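Local structure of metallo-beta-lactamase 1 (Acinetobacter baumannii, 5MMD) at residues G7-E12 against K21-V26; H78-K83 against G138-D143; I154-C159 against I196-H201. The protein probably hydrolyses beta-lactam antibiotics, opening the lactam ring to a substituted beta-amino acid with the help of bound zinc ions, and so contributes to antibiotic resistance. One frame throughout, in Å; residues are numbered along the deposited sequence.

Contact 1: G7-E12 against K21-V26; sequences GLEVEE and KSYSRV
Lys21 and Glu9 form an antiparallel hydrogen-bonded pair, closed by two backbone bonds. Lys21 N donates to Glu9 O at 2.9 Å, and Glu9 N returns a straighter bond to Lys21 O at 2.8 Å, approaching in the carbonyl plane with 169° at the hydrogen. The same carbonyl oxygen also accepts a CA-H...O contact from Leu8, its CA 3.5 Å away, so Lys21 O takes one strong bond and one weaker CA-H contact from neighbouring residues. The side chains of Lys21 and Glu9 leave the sheet on the same face and run side by side. What touches there is the aliphatic part of the lysine: its CD lies 3.6 Å from Glu9 OE2, whereas the chain then bends twice and carries NZ off to a hydrogen bond with Asn35 OD1. No salt bridge forms; any attraction between the opposite charges, 5.5 Å apart from Glu9 OE2 to Lys21 NZ, is probably weak.

At Ser22 the side chain turns to the face of Leu8, whose CD1 comes 4.2 Å from Ser22 CB; the hydroxyl is bonded to Trp52 N, and Leu8 also packs on Leu60 of helix 54-66.

Tyr23 comes back to the face of Lys21 and Glu9. With CG beside its backbone N (chi1 -63°), its ring swings toward 7-12, and its hydroxyl donates to Glu9 OE1 over 2.6 Å. The donor stands above the carboxylate plane, while OE1 lies in the plane of the ring, at its edge; the two planes are 53° apart. Gly7 O sits at that ring's edge too, 3.8 Å from Tyr23 CE1.

The arrangement is the open end of the beta hairpin of strands 9-14 and 17-26, at the margin of the seven-stranded sheet of the metallo-beta-lactamase fold.

Contact 2: H78-K83 against G138-D143; sequences HSHEDK and GGHTID. With ZN (zinc ion), chain E; ZN (zinc ion), chain C.
His78, His80 and His140 converge on one zinc ion, the three-histidine site of the metallo-beta-lactamase fold; the first two belong to its HxHxD motif, which also supplies Asp82. The tight part is this cluster. His78 and His140 give NE2 to the metal but His80 gives ND1, at 2.0 Å, and a water at 1.8 Å completes four ligands. CG of His140 lies opposite its backbone N (chi1 172°), which carries NE2 in to the zinc. His140 turns its edge to the face of His78, planes at 81°, an offset edge-to-face pair, as both NE2 atoms point at one ion. With ND1 on the metal and NE2 hydrogen-bonded to Glu174, the His80 ring is held at both nitrogens, and Thr141 CG2 packs 3.4 Å from its CE1.

Away from the metal the grip slackens. The bond from Ser79 N to Asp143 OD2 is weak, bent to 126°. Asp143 OD2 also hydrogen-bonds Thr103 OG1, and its other oxygen, OD1, accepts the hydroxyl of Thr141.

Asp82 binds the second zinc through OD2, and the water joins the two metals: it lies 2.1 Å from that ion and donates to Asp82 OD1.

Contact 3: I154-C159 against I196-H201; sequences ILYGGC and IVVPGH. With ZN (zinc ion), chain C.
Leu155 N and Ile196 O, 2.8 Å apart, begin the ladder between two parallel strands of the beta-alpha-beta unit of strand 154-158, helix 180-190 and strand 196-199. Val198 then takes part with both its backbone polar atoms: its N donates to Leu155 O, approached nearly head-on at 165°, and its O accepts from Gly157 N at 2.8 Å. Beyond Tyr156 the register slips by one residue in a beta bulge, and the last rung, Gly200 N to Gly158 O, is weak and bent.

On one face Ile154 and Ile196 lie alongside each other, with CG1 of Ile154 3.9 Å from CB of Ile196. Next to them Val198 CG1 meets the edge of the Tyr156 ring at CD1, 3.6 Å away. The tyrosine hydroxyl is bonded to Asp49 and Asn35, and Gly158 N lies over one ring face, offset toward the rim. Leu155 and Val197 occupy the other face, packed on helix 208-223.

Further along both segments, Cys159 and His201 hold the second zinc together with Asp82. Cys159 SG, set beside its backbone N (chi1 -54°), lies 2.4 Å from the zinc. Ser33 O bonds His201 ND1 and orients the ring, whose NE2 lies 2.2 Å from the metal.

Overall arrangement
The three contacts follow one another along the chain, each closing before the next opens. Contact 1 belongs to the seven-stranded sheet and contact 3 to the five-stranded one, their centres about 15 Å apart, whereas contact 2 is built from loops and a short helix where both sheets end. Contacts 2 and 3, about 13 Å between centres, share the second zinc and the bridging water; Lys83 NZ also makes a probable hydrogen bond to Gly200 O, 2.9 Å away. Contact 1 touches neither, its nearest atoms about 5 Å from contact 2. The dinuclear zinc site thus draws its ligands from four separate parts of the chain, beside a surface hairpin.

Contact 1: G7-E12 against K21-V26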
ATOM      1  N   GLY A   7      12.959 -13.893  -3.749  1.00 25.29           N
ATOM      2  CA  GLY A   7      13.405 -12.684  -3.085  1.00 23.35           C
ATOM      3  C   GLY A   7      12.798 -11.395  -3.612  1.00 21.08           C
ATOM      4  O   GLY A   7      12.057 -11.398  -4.598  1.00 19.23           O
ATOM      5  N   LEU A   8      13.136 -10.301  -2.921  1.00 19.13           N
ATOM      6  CA  LEU A   8      12.667  -8.976  -3.243  1.00 18.70           C
ATOM      7  C   LEU A   8      12.972  -8.617  -4.694  1.00 17.14           C
ATOM      8  O   LEU A   8      14.068  -8.846  -5.160  1.00 17.36           O
ATOM      9  CB  LEU A   8      13.327  -7.944  -2.322  1.00 18.09           C
ATOM     10  CG  LEU A   8      12.945  -6.467  -2.496  1.00 17.87           C
ATOM     11  CD1 LEU A   8      11.568  -6.230  -1.917  1.00 16.76           C
ATOM     12  CD2 LEU A   8      13.979  -5.556  -1.821  1.00 17.26           C
ATOM     13  N   GLU A   9      12.003  -8.023  -5.372  1.00 16.36           N
ATOM     14  CA  GLU A   9      12.208  -7.465  -6.708  1.00 17.39           C
ATOM     15  C   GLU A   9      12.012  -5.949  -6.637  1.00 16.75           C
ATOM     16  O   GLU A   9      11.135  -5.475  -5.920  1.00 14.61           O
ATOM     17  CB  GLU A   9      11.231  -8.063  -7.715  1.00 18.39           C
ATOM     18  CG  GLU A   9      11.406  -9.501  -7.930  1.00 19.28           C
ATOM     19  CD  GLU A   9      10.214 -10.148  -8.656  1.00 20.70           C
ATOM     20  OE1 GLU A   9      10.050 -11.375  -8.496  1.00 21.19           O
ATOM     21  OE2 GLU A   9       9.447  -9.425  -9.358  1.00 21.46           O
ATOM     22  N   VAL A  10      12.837  -5.207  -7.382  1.00 17.62           N
ATOM     23  CA  VAL A  10      12.658  -3.774  -7.518  1.00 17.70           C
ATOM     24  C   VAL A  10      12.709  -3.374  -8.983  1.00 18.66           C
ATOM     25  O   VAL A  10      13.668  -3.696  -9.705  1.00 19.81           O
ATOM     26  CB  VAL A  10      13.720  -2.983  -6.729  1.00 17.56           C
ATOM     27  CG1 VAL A  10      13.524  -1.466  -6.933  1.00 17.50           C
ATOM     28  CG2 VAL A  10      13.647  -3.309  -5.272  1.00 16.99           C
ATOM     29  N   GLU A  11      11.670  -2.666  -9.410  1.00 18.18           N
ATOM     30  CA  GLU A  11      11.445  -2.323 -10.808  1.00 20.07           C
ATOM     31  C   GLU A  11      11.065  -0.851 -10.982  1.00 19.02           C
ATOM     32  O   GLU A  11      10.165  -0.367 -10.302  1.00 17.93           O
ATOM     33  CB  GLU A  11      10.336  -3.224 -11.346  1.00 22.66           C
ATOM     34  CG  GLU A  11       9.632  -2.790 -12.592  1.00 25.26           C
ATOM     35  CD  GLU A  11       8.524  -3.794 -12.972  1.00 27.08           C
ATOM     36  OE1 GLU A  11       8.064  -3.742 -14.134  1.00 29.12           O
ATOM     37  OE2 GLU A  11       8.122  -4.616 -12.079  1.00 28.08           O
ATOM     38  N   GLU A  12      11.719  -0.140 -11.905  1.00 19.28           N
ATOM     39  CA  GLU A  12      11.332   1.252 -12.154  1.00 18.21           C
ATOM     40  C   GLU A  12      10.039   1.348 -12.954  1.00 18.06           C
ATOM     41  O   GLU A  12       9.945   0.742 -14.020  1.00 19.43           O
ATOM     42  CB  GLU A  12      12.443   1.999 -12.890  1.00 19.61           C
ATOM     43  CG  GLU A  12      12.257   3.494 -12.888  1.00 20.75           C
ATOM     44  CD  GLU A  12      13.204   4.208 -13.844  1.00 24.80           C
ATOM     45  OE1 GLU A  12      12.717   4.832 -14.810  1.00 27.08           O
ATOM     46  OE2 GLU A  12      14.438   4.150 -13.631  1.00 26.10           O
ATOM     47  N   LYS A  21       8.442  -5.729  -4.960  1.00 12.44           N
ATOM     48  CA  LYS A  21       7.574  -6.881  -4.952  1.00 13.29           C
ATOM     49  C   LYS A  21       8.224  -7.903  -4.092  1.00 14.22           C
ATOM     50  O   LYS A  21       9.409  -8.180  -4.251  1.00 16.01           O
ATOM     51  CB  LYS A  21       7.349  -7.372  -6.372  1.00 16.14           C
ATOM     52  CG  LYS A  21       6.274  -8.425  -6.509  1.00 18.06           C
ATOM     53  CD  LYS A  21       6.151  -8.898  -7.984  1.00 20.61           C
ATOM     54  CE  LYS A  21       5.816  -7.784  -8.943  1.00 20.61           C
ATOM     55  NZ  LYS A  21       4.429  -7.204  -8.762  1.00 20.57           N
ATOM     56  N   SER A  22       7.480  -8.417  -3.119  1.00 13.10           N
ATOM     57  CA  SER A  22       8.029  -9.429  -2.210  1.00 13.05           C
ATOM     58  C   SER A  22       7.015 -10.523  -2.014  1.00 14.11           C
ATOM     59  O   SER A  22       5.843 -10.328  -2.302  1.00 13.89           O
ATOM     60  CB  SER A  22       8.412  -8.810  -0.864  1.00 10.98           C
ATOM     61  OG  SER A  22       7.311  -8.192  -0.245  1.00 10.08           O
ATOM     62  N   TYR A  23       7.482 -11.674  -1.547  1.00 14.54           N
ATOM     63  CA  TYR A  23       6.665 -12.881  -1.552  1.00 16.10           C
ATOM     64  C   TYR A  23       6.418 -13.515  -0.178  1.00 16.66           C
ATOM     65  O   TYR A  23       7.224 -13.393   0.737  1.00 16.21           O
ATOM     66  CB  TYR A  23       7.311 -13.932  -2.459  1.00 16.72           C
ATOM     67  CG  TYR A  23       7.410 -13.519  -3.913  1.00 17.15           C
ATOM     68  CD1 TYR A  23       8.449 -12.695  -4.353  1.00 16.31           C
ATOM     69  CD2 TYR A  23       6.501 -13.996  -4.858  1.00 18.48           C
ATOM     70  CE1 TYR A  23       8.555 -12.336  -5.681  1.00 17.83           C
ATOM     71  CE2 TYR A  23       6.604 -13.648  -6.216  1.00 18.83           C
ATOM     72  CZ  TYR A  23       7.637 -12.817  -6.619  1.00 18.52           C
ATOM     73  OH  TYR A  23       7.773 -12.426  -7.940  1.00 19.32           O
ATOM     74  N   SER A  24       5.299 -14.224  -0.071  1.00 16.05           N
ATOM     75  CA  SER A  24       5.061 -15.105   1.070  1.00 18.25           C
ATOM     76  C   SER A  24       4.196 -16.288   0.649  1.00 19.36           C
ATOM     77  O   SER A  24       3.362 -16.157  -0.238  1.00 19.14           O
ATOM     78  CB  SER A  24       4.365 -14.352   2.219  1.00 16.61           C
ATOM     79  OG  SER A  24       4.218 -15.180   3.353  1.00 20.30           O
ATOM     80  N   ARG A  25       4.371 -17.423   1.316  1.00 21.20           N
ATOM     81  CA  ARG A  25       3.370 -18.468   1.244  1.00 23.55           C
ATOM     82  C   ARG A  25       2.244 -18.099   2.185  1.00 24.50           C
ATOM     83  O   ARG A  25       2.492 -17.526   3.253  1.00 26.09           O
ATOM     84  CB  ARG A  25       3.988 -19.824   1.570  1.00 26.21           C
ATOM     85  CG  ARG A  25       4.946 -20.238   0.449  1.00 27.63           C
ATOM     86  CD  ARG A  25       5.479 -21.633   0.534  1.00 31.03           C
ATOM     87  NE  ARG A  25       6.489 -21.817  -0.514  1.00 32.51           N
ATOM     88  CZ  ARG A  25       6.224 -22.237  -1.750  1.00 33.03           C
ATOM     89  NH1 ARG A  25       4.979 -22.551  -2.100  1.00 32.63           N
ATOM     90  NH2 ARG A  25       7.217 -22.350  -2.632  1.00 33.39           N
ATOM     91  N   VAL A  26       1.009 -18.345   1.771  1.00 25.26           N
ATOM     92  CA  VAL A  26      -0.163 -18.096   2.628  1.00 26.66           C
ATOM     93  C   VAL A  26      -1.127 -19.277   2.573  1.00 29.04           C
ATOM     94  O   VAL A  26      -1.594 -19.627   1.481  1.00 29.14           O
ATOM     95  CB  VAL A  26      -0.943 -16.814   2.198  1.00 23.30           C
ATOM     96  CG1 VAL A  26      -2.070 -16.566   3.189  1.00 23.74           C
ATOM     97  CG2 VAL A  26      -0.027 -15.553   2.046  1.00 20.90           C
TER

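Contact 2: H78-K83 against G138-D143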
ATOM      1  N   HIS A  78      -2.315  -0.416   5.372  1.00 12.55           N
ATOM      2  CA  HIS A  78      -3.246  -0.981   6.371  1.00 13.17           C
ATOM      3  C   HIS A  78      -2.457  -1.945   7.236  1.00 12.62           C
ATOM      4  O   HIS A  78      -1.246  -2.119   7.023  1.00 11.39           O
ATOM      5  CB  HIS A  78      -4.477  -1.653   5.731  1.00 13.80           C
ATOM      6  CG  HIS A  78      -4.189  -2.850   4.874  1.00 13.18           C
ATOM      7  ND1 HIS A  78      -3.602  -2.768   3.625  1.00 11.42           N
ATOM      8  CD2 HIS A  78      -4.521  -4.166   5.046  1.00 14.20           C
ATOM      9  CE1 HIS A  78      -3.528  -3.976   3.099  1.00 12.26           C
ATOM     10  NE2 HIS A  78      -4.092  -4.836   3.931  1.00 13.77           N
ATOM     11  N   SER A  79      -3.139  -2.596   8.184  1.00 12.19           N
ATOM     12  CA  SER A  79      -2.436  -3.351   9.213  1.00 13.09           C
ATOM     13  C   SER A  79      -1.848  -4.712   8.785  1.00 12.40           C
ATOM     14  O   SER A  79      -0.935  -5.207   9.459  1.00 13.35           O
ATOM     15  CB  SER A  79      -3.375  -3.591  10.417  1.00 14.47           C
ATOM     16  OG  SER A  79      -4.418  -4.472  10.066  1.00 14.14           O
ATOM     17  N   HIS A  80      -2.330  -5.297   7.682  1.00 12.20           N
ATOM     18  CA  HIS A  80      -1.929  -6.677   7.316  1.00 12.94           C
ATOM     19  C   HIS A  80      -0.419  -6.827   7.111  1.00 12.08           C
ATOM     20  O   HIS A  80       0.294  -5.889   6.716  1.00 10.75           O
ATOM     21  CB  HIS A  80      -2.684  -7.164   6.088  1.00 11.74           C
ATOM     22  CG  HIS A  80      -4.133  -7.450   6.354  1.00 12.63           C
ATOM     23  ND1 HIS A  80      -5.082  -7.508   5.356  1.00 12.77           N
ATOM     24  CD2 HIS A  80      -4.782  -7.706   7.515  1.00 14.12           C
ATOM     25  CE1 HIS A  80      -6.254  -7.798   5.893  1.00 13.65           C
ATOM     26  NE2 HIS A  80      -6.102  -7.905   7.201  1.00 14.27           N
ATOM     27  N   GLU A  81       0.051  -8.008   7.473  1.00 11.52           N
ATOM     28  CA  GLU A  81       1.465  -8.339   7.479  1.00 11.36           C
ATOM     29  C   GLU A  81       2.172  -8.090   6.136  1.00 11.09           C
ATOM     30  O   GLU A  81       3.362  -7.797   6.131  1.00 10.60           O
ATOM     31  CB  GLU A  81       1.632  -9.792   7.874  1.00 12.67           C
ATOM     32  CG  GLU A  81       3.039 -10.231   8.185  1.00 13.16           C
ATOM     33  CD  GLU A  81       3.610  -9.657   9.464  1.00 15.03           C
ATOM     34  OE1 GLU A  81       4.788  -9.954   9.724  1.00 16.98           O
ATOM     35  OE2 GLU A  81       2.903  -8.972  10.239  1.00 14.76           O
ATOM     36  N   ASP A  82       1.445  -8.174   5.020  1.00  9.56           N
ATOM     37  CA  ASP A  82       2.095  -7.959   3.728  1.00 10.85           C
ATOM     38  C   ASP A  82       2.558  -6.492   3.565  1.00 10.60           C
ATOM     39  O   ASP A  82       3.404  -6.238   2.739  1.00 11.33           O
ATOM     40  CB  ASP A  82       1.216  -8.401   2.517  1.00  9.00           C
ATOM     41  CG  ASP A  82      -0.177  -7.792   2.486  1.00 11.72           C
ATOM     42  OD1 ASP A  82      -0.740  -7.565   3.581  1.00 13.08           O
ATOM     43  OD2 ASP A  82      -0.750  -7.636   1.352  1.00  8.79           O
ATOM     44  N   LYS A  83       2.058  -5.566   4.367  1.00  9.70           N
ATOM     45  CA  LYS A  83       2.413  -4.131   4.226  1.00  9.15           C
ATOM     46  C   LYS A  83       3.113  -3.538   5.457  1.00 10.52           C
ATOM     47  O   LYS A  83       3.623  -2.396   5.412  1.00  9.44           O
ATOM     48  CB  LYS A  83       1.148  -3.326   3.934  1.00  8.41           C
ATOM     49  CG  LYS A  83       0.306  -3.782   2.775  1.00  9.10           C
ATOM     50  CD  LYS A  83       1.088  -3.972   1.459  1.00  9.25           C
ATOM     51  CE  LYS A  83       0.136  -4.409   0.338  1.00  8.89           C
ATOM     52  NZ  LYS A  83       0.884  -4.801  -0.846  1.00  9.89           N
ATOM     53  N   GLY A 138     -14.030   2.198   4.179  1.00 15.53           N
ATOM     54  CA  GLY A 138     -13.662   0.796   4.268  1.00 14.92           C
ATOM     55  C   GLY A 138     -13.776   0.083   2.938  1.00 14.52           C
ATOM     56  O   GLY A 138     -14.548   0.521   2.089  1.00 14.00           O
ATOM     57  N   GLY A 139     -13.027  -1.012   2.778  1.00 14.83           N
ATOM     58  CA  GLY A 139     -13.068  -1.838   1.567  1.00 15.25           C
ATOM     59  C   GLY A 139     -12.446  -3.192   1.858  1.00 14.99           C
ATOM     60  O   GLY A 139     -13.041  -4.010   2.533  1.00 15.21           O
ATOM     61  N   HIS A 140     -11.233  -3.389   1.361  1.00 13.27           N
ATOM     62  CA  HIS A 140     -10.408  -4.523   1.720  1.00 12.78           C
ATOM     63  C   HIS A 140     -10.375  -4.709   3.244  1.00 14.05           C
ATOM     64  O   HIS A 140     -10.454  -5.841   3.731  1.00 13.50           O
ATOM     65  CB  HIS A 140      -9.021  -4.316   1.178  1.00 12.16           C
ATOM     66  CG  HIS A 140      -8.022  -5.318   1.643  1.00 12.27           C
ATOM     67  ND1 HIS A 140      -8.045  -6.640   1.250  1.00 13.27           N
ATOM     68  CD2 HIS A 140      -6.969  -5.188   2.491  1.00 11.93           C
ATOM     69  CE1 HIS A 140      -7.038  -7.279   1.845  1.00 13.56           C
ATOM     70  NE2 HIS A 140      -6.374  -6.419   2.603  1.00 11.43           N
ATOM     71  N   THR A 141     -10.207  -3.579   3.958  1.00 13.64           N
ATOM     72  CA  THR A 141     -10.224  -3.526   5.413  1.00 14.39           C
ATOM     73  C   THR A 141     -10.817  -2.189   5.845  1.00 15.14           C
ATOM     74  O   THR A 141     -10.973  -1.247   5.042  1.00 16.10           O
ATOM     75  CB  THR A 141      -8.812  -3.698   6.045  1.00 13.44           C
ATOM     76  OG1 THR A 141      -7.903  -2.699   5.539  1.00 11.89           O
ATOM     77  CG2 THR A 141      -8.264  -5.102   5.767  1.00 13.80           C
ATOM     78  N   ILE A 142     -11.113  -2.075   7.132  1.00 15.94           N
ATOM     79  CA  ILE A 142     -11.680  -0.868   7.656  1.00 16.23           C
ATOM     80  C   ILE A 142     -10.644   0.271   7.585  1.00 16.10           C
ATOM     81  O   ILE A 142     -11.026   1.418   7.512  1.00 17.14           O
ATOM     82  CB  ILE A 142     -12.163  -1.062   9.118  1.00 18.32           C
ATOM     83  CG1 ILE A 142     -12.906   0.185   9.618  1.00 20.32           C
ATOM     84  CG2 ILE A 142     -10.994  -1.370  10.020  1.00 18.00           C
ATOM     85  CD1 ILE A 142     -14.174   0.571   8.813  1.00 20.64           C
ATOM     86  N   ASP A 143      -9.344  -0.044   7.602  1.00 14.46           N
ATOM     87  CA  ASP A 143      -8.336   1.023   7.738  1.00 14.40           C
ATOM     88  C   ASP A 143      -7.620   1.374   6.435  1.00 13.89           C
ATOM     89  O   ASP A 143      -6.755   2.262   6.442  1.00 14.64           O
ATOM     90  CB  ASP A 143      -7.290   0.646   8.791  1.00 14.88           C
ATOM     91  CG  ASP A 143      -6.571  -0.681   8.480  1.00 13.62           C
ATOM     92  OD1 ASP A 143      -7.194  -1.557   7.867  1.00 12.94           O
ATOM     93  OD2 ASP A 143      -5.387  -0.855   8.866  1.00 12.94           O
TER
HETATM   94 ZN    ZN E 403      -4.720  -6.833   3.483  1.00 14.39          ZN
HETATM   95 ZN    ZN C 401      -2.635  -7.334   0.766  0.95 15.81          ZN
HETATM   96  O   HOH W   1      -3.597  -7.861   2.518  1.00 15.13           O

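Contact 3: I154-C159 against I196-H201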
ATOM      1  N   ILE A 154       0.336   9.299 -10.064  1.00 16.09           N
ATOM      2  CA  ILE A 154       0.384   7.876  -9.740  1.00 15.21           C
ATOM      3  C   ILE A 154      -0.408   7.658  -8.454  1.00 14.59           C
ATOM      4  O   ILE A 154      -0.192   8.354  -7.443  1.00 13.69           O
ATOM      5  CB  ILE A 154       1.854   7.376  -9.590  1.00 15.46           C
ATOM      6  CG1 ILE A 154       2.549   7.460 -10.965  1.00 16.84           C
ATOM      7  CG2 ILE A 154       1.895   5.955  -8.996  1.00 14.79           C
ATOM      8  CD1 ILE A 154       4.080   7.280 -10.979  1.00 17.62           C
ATOM      9  N   LEU A 155      -1.369   6.755  -8.505  1.00 13.90           N
ATOM     10  CA  LEU A 155      -2.110   6.380  -7.315  1.00 13.92           C
ATOM     11  C   LEU A 155      -1.712   4.980  -6.837  1.00 12.52           C
ATOM     12  O   LEU A 155      -1.855   4.003  -7.567  1.00 12.20           O
ATOM     13  CB  LEU A 155      -3.613   6.441  -7.563  1.00 13.92           C
ATOM     14  CG  LEU A 155      -4.432   6.133  -6.287  1.00 14.22           C
ATOM     15  CD1 LEU A 155      -4.270   7.228  -5.193  1.00 13.85           C
ATOM     16  CD2 LEU A 155      -5.907   5.972  -6.645  1.00 15.29           C
ATOM     17  N   TYR A 156      -1.169   4.901  -5.622  1.00 12.34           N
ATOM     18  CA  TYR A 156      -0.957   3.619  -4.986  1.00 12.08           C
ATOM     19  C   TYR A 156      -2.241   3.229  -4.245  1.00 11.68           C
ATOM     20  O   TYR A 156      -2.596   3.834  -3.239  1.00 12.36           O
ATOM     21  CB  TYR A 156       0.218   3.632  -4.026  1.00 11.39           C
ATOM     22  CG  TYR A 156       0.360   2.296  -3.321  1.00 11.02           C
ATOM     23  CD1 TYR A 156       0.890   1.181  -3.976  1.00 10.95           C
ATOM     24  CD2 TYR A 156      -0.084   2.137  -2.011  1.00 10.89           C
ATOM     25  CE1 TYR A 156       1.015  -0.052  -3.335  1.00 10.86           C
ATOM     26  CE2 TYR A 156       0.008   0.911  -1.365  1.00 10.50           C
ATOM     27  CZ  TYR A 156       0.574  -0.180  -2.020  1.00 11.46           C
ATOM     28  OH  TYR A 156       0.655  -1.377  -1.350  1.00 13.16           O
ATOM     29  N   GLY A 157      -2.930   2.233  -4.771  1.00 10.93           N
ATOM     30  CA  GLY A 157      -4.212   1.821  -4.237  1.00 11.09           C
ATOM     31  C   GLY A 157      -4.093   0.881  -3.061  1.00 11.20           C
ATOM     32  O   GLY A 157      -5.025   0.762  -2.265  1.00 12.63           O
ATOM     33  N   GLY A 158      -2.970   0.189  -2.953  1.00  9.94           N
ATOM     34  CA  GLY A 158      -2.862  -0.874  -1.983  1.00  9.87           C
ATOM     35  C   GLY A 158      -3.958  -1.917  -2.187  1.00 10.33           C
ATOM     36  O   GLY A 158      -4.559  -2.031  -3.261  1.00 10.70           O
ATOM     37  N   CYS A 159      -4.221  -2.696  -1.157  1.00  9.77           N
ATOM     38  CA  CYS A 159      -5.083  -3.855  -1.362  1.00 11.67           C
ATOM     39  C   CYS A 159      -6.526  -3.447  -1.450  1.00 12.60           C
ATOM     40  O   CYS A 159      -7.370  -4.282  -1.715  1.00 14.83           O
ATOM     41  CB  CYS A 159      -4.836  -4.866  -0.281  1.00 12.33           C
ATOM     42  SG  CYS A 159      -3.096  -5.240  -0.219  1.00 16.23           S
ATOM     43  N   ILE A 196      -1.237   6.156 -13.642  1.00 17.17           N
ATOM     44  CA  ILE A 196      -0.856   4.832 -13.189  1.00 15.93           C
ATOM     45  C   ILE A 196      -1.541   4.512 -11.858  1.00 15.10           C
ATOM     46  O   ILE A 196      -1.558   5.322 -10.907  1.00 14.49           O
ATOM     47  CB  ILE A 196       0.656   4.709 -12.992  1.00 15.90           C
ATOM     48  CG1 ILE A 196       1.399   5.029 -14.287  1.00 18.43           C
ATOM     49  CG2 ILE A 196       0.992   3.346 -12.394  1.00 15.78           C
ATOM     50  CD1 ILE A 196       2.898   4.807 -14.193  1.00 18.74           C
ATOM     51  N   VAL A 197      -2.118   3.330 -11.800  1.00 14.21           N
ATOM     52  CA  VAL A 197      -2.675   2.809 -10.563  1.00 13.35           C
ATOM     53  C   VAL A 197      -1.984   1.492 -10.207  1.00 12.54           C
ATOM     54  O   VAL A 197      -1.827   0.595 -11.052  1.00 12.40           O
ATOM     55  CB  VAL A 197      -4.170   2.624 -10.686  1.00 14.36           C
ATOM     56  CG1 VAL A 197      -4.712   2.064  -9.394  1.00 12.59           C
ATOM     57  CG2 VAL A 197      -4.849   3.953 -11.021  1.00 15.59           C
ATOM     58  N   VAL A 198      -1.539   1.408  -8.962  1.00 10.99           N
ATOM     59  CA  VAL A 198      -0.765   0.298  -8.443  1.00 11.43           C
ATOM     60  C   VAL A 198      -1.617  -0.452  -7.411  1.00 10.81           C
ATOM     61  O   VAL A 198      -1.927   0.096  -6.345  1.00 11.11           O
ATOM     62  CB  VAL A 198       0.545   0.789  -7.796  1.00 11.17           C
ATOM     63  CG1 VAL A 198       1.367  -0.368  -7.198  1.00 10.13           C
ATOM     64  CG2 VAL A 198       1.359   1.586  -8.773  1.00 11.57           C
ATOM     65  N   PRO A 199      -2.007  -1.704  -7.725  1.00 10.60           N
ATOM     66  CA  PRO A 199      -2.798  -2.479  -6.781  1.00 10.69           C
ATOM     67  C   PRO A 199      -1.891  -3.057  -5.704  1.00 10.30           C
ATOM     68  O   PRO A 199      -0.686  -3.072  -5.928  1.00 10.95           O
ATOM     69  CB  PRO A 199      -3.402  -3.571  -7.669  1.00 11.32           C
ATOM     70  CG  PRO A 199      -2.303  -3.855  -8.653  1.00 12.01           C
ATOM     71  CD  PRO A 199      -1.692  -2.480  -8.940  1.00 12.30           C
ATOM     72  N   GLY A 200      -2.440  -3.512  -4.579  1.00 10.29           N
ATOM     73  CA  GLY A 200      -1.632  -4.105  -3.527  1.00 10.25           C
ATOM     74  C   GLY A 200      -1.016  -5.428  -3.927  1.00 11.17           C
ATOM     75  O   GLY A 200       0.060  -5.800  -3.439  1.00 10.81           O
ATOM     76  N   HIS A 201      -1.701  -6.104  -4.853  1.00 12.22           N
ATOM     77  CA  HIS A 201      -1.351  -7.429  -5.380  1.00 12.44           C
ATOM     78  C   HIS A 201      -1.620  -7.422  -6.882  1.00 12.01           C
ATOM     79  O   HIS A 201      -2.716  -7.021  -7.338  1.00 11.04           O
ATOM     80  CB  HIS A 201      -2.174  -8.518  -4.688  1.00 12.85           C
ATOM     81  CG  HIS A 201      -1.962  -8.577  -3.214  1.00 12.15           C
ATOM     82  ND1 HIS A 201      -0.813  -9.109  -2.655  1.00 13.45           N
ATOM     83  CD2 HIS A 201      -2.712  -8.132  -2.172  1.00 12.16           C
ATOM     84  CE1 HIS A 201      -0.893  -9.023  -1.340  1.00 13.84           C
ATOM     85  NE2 HIS A 201      -2.039  -8.442  -1.023  1.00 11.77           N
TER
HETATM   86 ZN    ZN C 401      -2.635  -7.334   0.766  0.95 15.81          ZN
HETATM   87  O   HOH W   1      -3.597  -7.861   2.518  1.00 15.13           O